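Local coordinates for protein lysyl oxidase (Pichia pastoris, PDB 1W7C) that probably oxidises primary amines, including peptidyl lysine side chains, using a copper ion and a topaquinone cofactor made from one of its own tyrosines, at residues A[338-343]-A[490-495]; A[357-362]-A[613-618]; A[502-507]-A[558-563]. One frame throughout, in Å; residues are numbered along the deposited sequence. Where two conformers were deposited one is given.

Contacts 1 and 2 are buried near the middle of the subunit and touch each other, where Glu339 and Asn493 of contact 1 meet serines of contact 2. Contact 3 sits about 28 Å from contact 1, centre to centre, and is partly open to solvent. Contacts 1 and 3 are both antiparallel strand pairs, on strands that follow one another in the chain, 488-498 and 504-518; contact 2 sets a short helix against a loop. Chemistry follows place: a copper ligand and leucine packing in contact 1, one bridging water in contact 2, charged side chains and three waters in contact 3.

Contact 1: residues A[338-343]-A[490-495]; sequences QELIAE and HVLNYK. With CU (copper (II) ion), chain C.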
# COMPACT_ATOMS: atom_id res chain seq x y z
N GLN A 338 9.43 6.73 -17.34
CA GLN A 338 9.52 7.65 -18.46
C GLN A 338 9.78 9.10 -18.08
O GLN A 338 10.45 9.81 -18.80
CB GLN A 338 8.19 7.62 -19.23
CG GLN A 338 8.00 6.32 -19.93
CD GLN A 338 8.94 6.13 -21.07
OE1 GLN A 338 9.07 7.02 -21.92
NE2 GLN A 338 9.61 4.99 -21.09
N GLU A 339 9.20 9.53 -16.97
CA GLU A 339 9.20 10.96 -16.60
C GLU A 339 8.72 11.08 -15.19
O GLU A 339 7.95 10.26 -14.70
CB GLU A 339 8.34 11.79 -17.53
CG GLU A 339 8.22 13.29 -17.29
CD GLU A 339 9.54 14.06 -17.37
OE1 GLU A 339 10.44 13.86 -16.51
OE2 GLU A 339 9.66 14.94 -18.28
N LEU A 340 9.20 12.12 -14.53
CA LEU A 340 8.73 12.52 -13.21
C LEU A 340 8.61 14.03 -13.23
O LEU A 340 9.57 14.73 -13.59
CB LEU A 340 9.66 12.12 -12.06
CG LEU A 340 10.32 10.81 -11.94
CD1 LEU A 340 11.52 10.80 -12.84
CD2 LEU A 340 10.75 10.61 -10.45
N ILE A 341 7.46 14.53 -12.83
CA ILE A 341 7.18 15.97 -12.78
C ILE A 341 6.93 16.40 -11.34
O ILE A 341 6.46 15.61 -10.50
CB ILE A 341 6.01 16.42 -13.69
CG1 ILE A 341 4.72 15.71 -13.28
CG2 ILE A 341 6.41 16.17 -15.15
CD1 ILE A 341 3.45 16.31 -13.96
N ALA A 342 7.24 17.65 -11.08
CA ALA A 342 6.91 18.27 -9.82
C ALA A 342 6.35 19.64 -10.13
O ALA A 342 7.09 20.52 -10.60
CB ALA A 342 8.12 18.38 -8.91
N GLU A 343 5.03 19.80 -9.96
CA GLU A 343 4.31 20.95 -10.41
C GLU A 343 3.72 21.69 -9.21
O GLU A 343 2.87 21.14 -8.50
CB GLU A 343 3.18 20.52 -11.35
CG GLU A 343 2.38 21.69 -11.92
CD GLU A 343 1.15 21.27 -12.69
OE1 GLU A 343 0.59 22.15 -13.37
OE2 GLU A 343 0.70 20.11 -12.53
N HIS A 490 3.55 15.56 -7.37
CA HIS A 490 4.52 14.66 -7.99
C HIS A 490 3.72 13.70 -8.87
O HIS A 490 2.75 13.12 -8.39
CB HIS A 490 5.23 13.81 -6.95
CG HIS A 490 6.03 14.59 -5.96
ND1 HIS A 490 7.35 14.92 -6.17
CD2 HIS A 490 5.73 15.01 -4.70
CE1 HIS A 490 7.82 15.54 -5.11
NE2 HIS A 490 6.85 15.62 -4.20
N VAL A 491 4.12 13.52 -10.13
CA VAL A 491 3.50 12.51 -10.98
C VAL A 491 4.59 11.81 -11.78
O VAL A 491 5.52 12.48 -12.28
CB VAL A 491 2.38 13.03 -11.91
CG1 VAL A 491 1.48 11.88 -12.36
CG2 VAL A 491 1.55 14.11 -11.24
N LEU A 492 4.52 10.50 -11.88
CA LEU A 492 5.55 9.65 -12.51
C LEU A 492 4.82 8.80 -13.55
O LEU A 492 3.78 8.24 -13.24
CB LEU A 492 6.24 8.70 -11.50
CG LEU A 492 7.13 9.30 -10.46
CD1 LEU A 492 6.32 9.80 -9.29
CD2 LEU A 492 8.17 8.28 -9.99
N ASN A 493 5.40 8.66 -14.74
CA ASN A 493 4.85 7.84 -15.82
C ASN A 493 5.74 6.63 -16.02
O ASN A 493 6.96 6.76 -16.15
CB ASN A 493 4.79 8.63 -17.13
CG ASN A 493 4.07 7.91 -18.22
OD1 ASN A 493 4.68 7.55 -19.23
ND2 ASN A 493 2.75 7.72 -18.07
N TYR A 494 5.11 5.45 -16.09
CA TYR A 494 5.79 4.21 -16.43
C TYR A 494 5.23 3.63 -17.73
O TYR A 494 4.04 3.47 -17.90
CB TYR A 494 5.59 3.18 -15.33
CG TYR A 494 6.27 3.52 -14.00
CD1 TYR A 494 5.65 4.38 -13.11
CD2 TYR A 494 7.48 2.97 -13.65
CE1 TYR A 494 6.27 4.70 -11.90
CE2 TYR A 494 8.08 3.26 -12.47
CZ TYR A 494 7.47 4.13 -11.59
OH TYR A 494 8.05 4.41 -10.37
N LYS A 495 6.13 3.27 -18.63
CA LYS A 495 5.78 2.51 -19.83
C LYS A 495 5.77 1.03 -19.45
O LYS A 495 6.82 0.48 -19.06
CB LYS A 495 6.79 2.77 -20.93
CG LYS A 495 6.42 2.16 -22.26
CD LYS A 495 7.55 2.37 -23.26
CE LYS A 495 7.20 1.88 -24.68
NZ LYS A 495 8.42 1.99 -25.55
CU CU C . 6.81 16.65 -2.46
O HOH W 1 8.12 14.21 -8.74
O HOH W 2 8.89 17.31 -2.11
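A single water ties the copper ligand His490 to the neighbouring strand: it donates to Ile341 O and accepts from His490 ND1, 2.8 Å away in the plane of the ring. The setting is an antiparallel strand pair in the catalytic domain of a copper/topaquinone oxidase, with 338-343 on strand 329-344 and 490-495 on strand 488-498. With ND1 engaged by the water, NE2 of His490 binds the copper ion at 2.0 Å; His488 and His654 bind the same ion, and a second water is a further ligand. The water and the metal therefore hold the imidazole at two points and fix its rotation, and the N-H at ND1 may be polarised by its acceptor.

Between the strands, Ile341 and Val491 form a hydrogen-bonded pair, and the bond from Ile341 N to Val491 O is nearly straight (169° at the hydrogen). Their side chains run alongside each other, CG1 of Ile341 lying 3.8 Å from CB of Val491. Leu340 and Leu492 form the next, non-hydrogen-bonded pair and point to the opposite face, the one that carries His490. There the two side chains cross at a slant: CD2 of Leu340 lies 3.5 Å from CD2 of Leu492, and both leucines rest on Phe442 of strand 440-446.

Towards the other end, Asn493 stands beside Gln338, their amide planes almost perpendicular (89°). Asn493 has CG anti to its N (chi1 -172°), and OD1 consequently packs against CB and CG of Gln338 while accepting from Ser614 OG; ND2 is bonded to Asn649. Gln338 bends at chi2, its OE1 accepts from Ser614 N, and its NE2 ends 3.6 Å from CB of Lys495.

Contact 2: residues A[357-362]-A[613-618]; sequences SDISYG and RSSTAL. With IMD (imidazole), chain P.
Ile359 brings its CD1 against the loop 613-618, reaching within 3.4 Å of Thr616 C and lying against both CB and OG of Ser615. This is a one-turn helix, 358-361, N-capped by Ser357 and packed on an irregular chain; the capping bond from Ser360 N to Ser357 OG is weak. CG1 of Ile359 sits between its backbone N and carbonyl carbon (chi1 72°), and the chain then extends to carry CD1 over the Thr616 peptide. The same methyl meets the Arg613 guanidinium at its edge, 3.9 Å from NH2. Arg613 curls back at chi3, NE donating to Ser615 O in the carbonyl plane, while NH2 makes a salt bridge with Asp316.

Beside the isoleucine, Ala617 CB lies 3.6 Å from Ile359 O, and Ala617 O meets Ser360 CB. No direct hydrogen bond joins the two segments. One water spans them instead, donating to both Ser357 OG and Thr616 O, and Glu339 gathers Ser357 OG and Ser615 OG on its OE2.

On the far side of the helix from this packing, Asp358, the predicted proton acceptor of the active site, holds with Asn437 an imidazole probably left from crystallisation. The imidazole C4 lies over one face of the Tyr361 ring, and N3 donates to Asp358 OD1 at 2.9 Å in a nearly straight bond (173°).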
# COMPACT_ATOMS: atom_id res chain seq x y z
N SER A 357 10.60 18.98 -15.07
CA SER A 357 10.77 17.70 -15.73
C SER A 357 12.06 17.09 -15.24
O SER A 357 13.15 17.55 -15.57
CB SER A 357 10.89 17.91 -17.23
OG SER A 357 11.48 16.77 -17.87
N ASP A 358 11.99 16.05 -14.42
CA ASP A 358 13.19 15.53 -13.82
C ASP A 358 14.08 14.79 -14.81
O ASP A 358 15.30 14.75 -14.63
CB ASP A 358 12.86 14.69 -12.59
CG ASP A 358 12.64 15.53 -11.37
OD1 ASP A 358 13.04 16.72 -11.35
OD2 ASP A 358 12.05 15.10 -10.39
N ILE A 359 13.51 14.31 -15.92
CA ILE A 359 14.40 13.70 -16.93
C ILE A 359 15.20 14.75 -17.71
O ILE A 359 16.23 14.42 -18.25
CB ILE A 359 13.65 12.73 -17.91
CG1 ILE A 359 12.76 13.46 -18.92
CG2 ILE A 359 12.96 11.63 -17.12
CD1 ILE A 359 12.21 12.52 -19.97
N SER A 360 14.72 16.00 -17.76
CA SER A 360 15.56 17.05 -18.33
C SER A 360 16.84 17.24 -17.52
O SER A 360 17.90 17.41 -18.10
CB SER A 360 14.81 18.37 -18.49
OG SER A 360 14.60 19.07 -17.27
N TYR A 361 16.75 17.19 -16.21
CA TYR A 361 17.92 17.28 -15.33
C TYR A 361 18.72 15.98 -15.36
O TYR A 361 19.93 16.00 -15.22
CB TYR A 361 17.49 17.60 -13.89
CG TYR A 361 16.90 18.97 -13.78
CD1 TYR A 361 15.54 19.19 -13.84
CD2 TYR A 361 17.73 20.07 -13.68
CE1 TYR A 361 15.02 20.47 -13.77
CE2 TYR A 361 17.23 21.36 -13.61
CZ TYR A 361 15.87 21.56 -13.66
OH TYR A 361 15.31 22.80 -13.63
N GLY A 362 18.02 14.87 -15.50
CA GLY A 362 18.59 13.53 -15.51
C GLY A 362 18.26 12.83 -14.20
O GLY A 362 18.55 13.33 -13.12
N ARG A 613 8.68 6.77 -26.21
CA ARG A 613 8.79 7.44 -24.91
C ARG A 613 7.75 8.56 -24.80
O ARG A 613 7.43 9.22 -25.79
CB ARG A 613 10.20 8.01 -24.73
CG ARG A 613 10.66 8.96 -25.84
CD ARG A 613 12.17 9.25 -25.76
NE ARG A 613 12.52 9.76 -24.45
CZ ARG A 613 13.70 9.72 -23.90
NH1 ARG A 613 14.72 9.27 -24.61
NH2 ARG A 613 13.85 10.15 -22.66
N SER A 614 7.22 8.75 -23.58
CA SER A 614 6.14 9.69 -23.35
C SER A 614 6.61 11.13 -23.08
O SER A 614 5.77 12.02 -23.04
CB SER A 614 5.28 9.20 -22.22
OG SER A 614 6.09 8.98 -21.09
N SER A 615 7.90 11.30 -22.77
CA SER A 615 8.53 12.60 -22.62
C SER A 615 9.94 12.47 -23.11
O SER A 615 10.37 11.36 -23.48
CB SER A 615 8.52 13.03 -21.15
OG SER A 615 8.96 14.38 -21.02
N THR A 616 10.66 13.58 -23.16
CA THR A 616 12.09 13.59 -23.51
C THR A 616 12.80 14.57 -22.61
O THR A 616 12.16 15.44 -22.02
CB THR A 616 12.32 14.02 -25.00
OG1 THR A 616 12.16 15.42 -25.13
CG2 THR A 616 11.40 13.31 -25.96
N ALA A 617 14.12 14.51 -22.59
CA ALA A 617 14.93 15.47 -21.85
C ALA A 617 14.85 16.87 -22.48
O ALA A 617 15.28 17.82 -21.87
CB ALA A 617 16.39 15.03 -21.81
N LEU A 618 14.34 16.92 -23.71
CA LEU A 618 14.23 18.12 -24.51
C LEU A 618 12.83 18.72 -24.47
O LEU A 618 12.59 19.74 -25.12
CB LEU A 618 14.66 17.79 -25.95
CG LEU A 618 16.10 17.28 -26.09
CD1 LEU A 618 16.41 16.98 -27.55
CD2 LEU A 618 17.09 18.30 -25.49
N1 IMD P . 14.67 19.83 -7.78
C2 IMD P . 14.10 18.70 -8.28
N3 IMD P . 14.14 18.82 -9.64
C4 IMD P . 14.74 19.98 -9.97
C5 IMD P . 15.06 20.63 -8.79
O HOH W 3 11.98 17.62 -20.42

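Contact 3: residues A[502-507]-A[558-563]; sequences GTKNRA and ESAEET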
# COMPACT_ATOMS: atom_id res chain seq x y z
N GLY A 502 1.85 -13.60 -25.59
CA GLY A 502 2.23 -13.02 -26.87
C GLY A 502 1.97 -11.53 -26.97
O GLY A 502 1.47 -10.92 -26.03
N THR A 503 2.35 -10.93 -28.09
CA THR A 503 2.08 -9.51 -28.27
C THR A 503 0.63 -9.16 -28.49
O THR A 503 0.17 -8.06 -28.09
CB THR A 503 2.90 -8.92 -29.44
OG1 THR A 503 2.61 -9.64 -30.66
CG2 THR A 503 4.39 -8.97 -29.20
N LYS A 504 -0.11 -10.01 -29.19
CA LYS A 504 -1.46 -9.68 -29.61
C LYS A 504 -2.38 -9.84 -28.40
O LYS A 504 -2.62 -10.97 -27.93
CB LYS A 504 -1.94 -10.57 -30.78
CG LYS A 504 -3.25 -10.14 -31.35
CD LYS A 504 -3.81 -11.07 -32.46
CE LYS A 504 -5.15 -10.57 -33.03
NZ LYS A 504 -5.61 -11.45 -34.14
N ASN A 505 -2.89 -8.70 -27.91
CA ASN A 505 -3.61 -8.64 -26.66
C ASN A 505 -4.91 -7.85 -26.82
O ASN A 505 -5.21 -7.28 -27.87
CB ASN A 505 -2.74 -7.97 -25.56
CG ASN A 505 -1.54 -8.78 -25.07
OD1 ASN A 505 -0.77 -8.25 -24.26
ND2 ASN A 505 -1.38 -10.05 -25.49
N ARG A 506 -5.71 -7.87 -25.74
CA ARG A 506 -6.92 -7.05 -25.60
C ARG A 506 -6.85 -6.47 -24.20
O ARG A 506 -6.25 -7.07 -23.32
CB ARG A 506 -8.15 -7.92 -25.69
CG ARG A 506 -8.51 -8.35 -26.98
CD ARG A 506 -10.03 -8.75 -27.06
NE ARG A 506 -10.21 -9.32 -28.36
CZ ARG A 506 -9.81 -10.53 -28.71
NH1 ARG A 506 -9.39 -11.38 -27.82
NH2 ARG A 506 -9.99 -10.91 -29.97
N ALA A 507 -7.38 -5.29 -24.01
CA ALA A 507 -7.51 -4.71 -22.69
C ALA A 507 -8.98 -4.73 -22.33
O ALA A 507 -9.83 -4.38 -23.13
CB ALA A 507 -7.00 -3.28 -22.68
N GLU A 558 -5.28 -8.91 -21.51
CA GLU A 558 -5.55 -10.30 -21.87
C GLU A 558 -4.81 -10.70 -23.14
O GLU A 558 -4.64 -9.90 -24.05
CB GLU A 558 -7.06 -10.48 -22.20
CG GLU A 558 -8.02 -10.15 -21.08
CD GLU A 558 -9.46 -10.35 -21.48
OE1 GLU A 558 -9.76 -10.68 -22.68
OE2 GLU A 558 -10.38 -10.14 -20.62
N SER A 559 -4.39 -11.96 -23.20
CA SER A 559 -4.02 -12.53 -24.49
C SER A 559 -5.24 -12.47 -25.42
O SER A 559 -6.34 -12.79 -24.99
CB SER A 559 -3.63 -13.97 -24.31
OG SER A 559 -3.26 -14.53 -25.57
N ALA A 560 -5.04 -12.15 -26.69
CA ALA A 560 -6.14 -12.14 -27.64
C ALA A 560 -6.65 -13.54 -27.93
O ALA A 560 -7.86 -13.72 -28.15
CB ALA A 560 -5.77 -11.43 -28.93
N GLU A 561 -5.75 -14.52 -27.93
CA GLU A 561 -6.07 -15.87 -28.38
C GLU A 561 -5.86 -16.97 -27.34
O GLU A 561 -6.56 -17.99 -27.40
CB GLU A 561 -5.26 -16.22 -29.65
CG GLU A 561 -5.17 -15.13 -30.74
CD GLU A 561 -6.43 -14.99 -31.57
OE1 GLU A 561 -7.31 -15.87 -31.48
OE2 GLU A 561 -6.52 -13.99 -32.32
N GLU A 562 -4.90 -16.81 -26.42
CA GLU A 562 -4.53 -17.90 -25.51
C GLU A 562 -5.47 -17.88 -24.30
O GLU A 562 -5.78 -16.81 -23.74
CB GLU A 562 -3.06 -17.76 -25.00
CG GLU A 562 -1.99 -17.80 -26.09
CD GLU A 562 -0.59 -18.08 -25.57
OE1 GLU A 562 0.34 -18.17 -26.41
OE2 GLU A 562 -0.42 -18.25 -24.36
N THR A 563 -5.93 -19.06 -23.90
CA THR A 563 -6.77 -19.21 -22.71
C THR A 563 -6.15 -20.22 -21.77
O THR A 563 -5.31 -21.02 -22.19
CB THR A 563 -8.18 -19.68 -23.10
OG1 THR A 563 -8.11 -20.94 -23.79
CG2 THR A 563 -8.87 -18.72 -24.07
O HOH W 4 -3.05 -13.90 -28.85
O HOH W 5 -8.96 -11.72 -25.01
O HOH W 6 -8.87 -13.30 -31.15
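Arg506 and Glu558 form an antiparallel hydrogen-bonded pair in the enzyme domain, Arg506 N to Glu558 O and Glu558 N to Arg506 O both 2.8 Å. The Arg506 side chain extends to NE, which makes a salt bridge with Asp640, and brings NH1 onto a lone pair of Ala560 O at 2.8 Å, with Ala560 CB over one guanidinium face. Two waters in plane at its edge tie NH1 to Glu558 OE1 and Ser559 O, and NH2 to Ala560 O and, weakly, Glu561 OE2. Arg534 (salt bridge) and Ser508 also hold the Glu558 carboxylate. With the Arg506 guanidinium gone, as in an alanine here, Ala560 O is likely to lose its direct side-chain donor and Asp640 its salt-bridge mate.

Lys504 O accepts from Ala560 N and, on the opposite face of its carbonyl plane, Asn505 ND2; the Asn505 side chain lies about 5 Å from a bound calcium ion. The extended Lys504 side chain crosses Glu561, NZ meeting OE2 in a 3.3 Å salt bridge, while its CG packs 3.7 Å from Ala560 CB.

The chain turns at 560-561 from strand 553-559 to 562-563. Strand 504-518 lies between strands 553-559 and 642-654, and Thr503 touches helix 65-73.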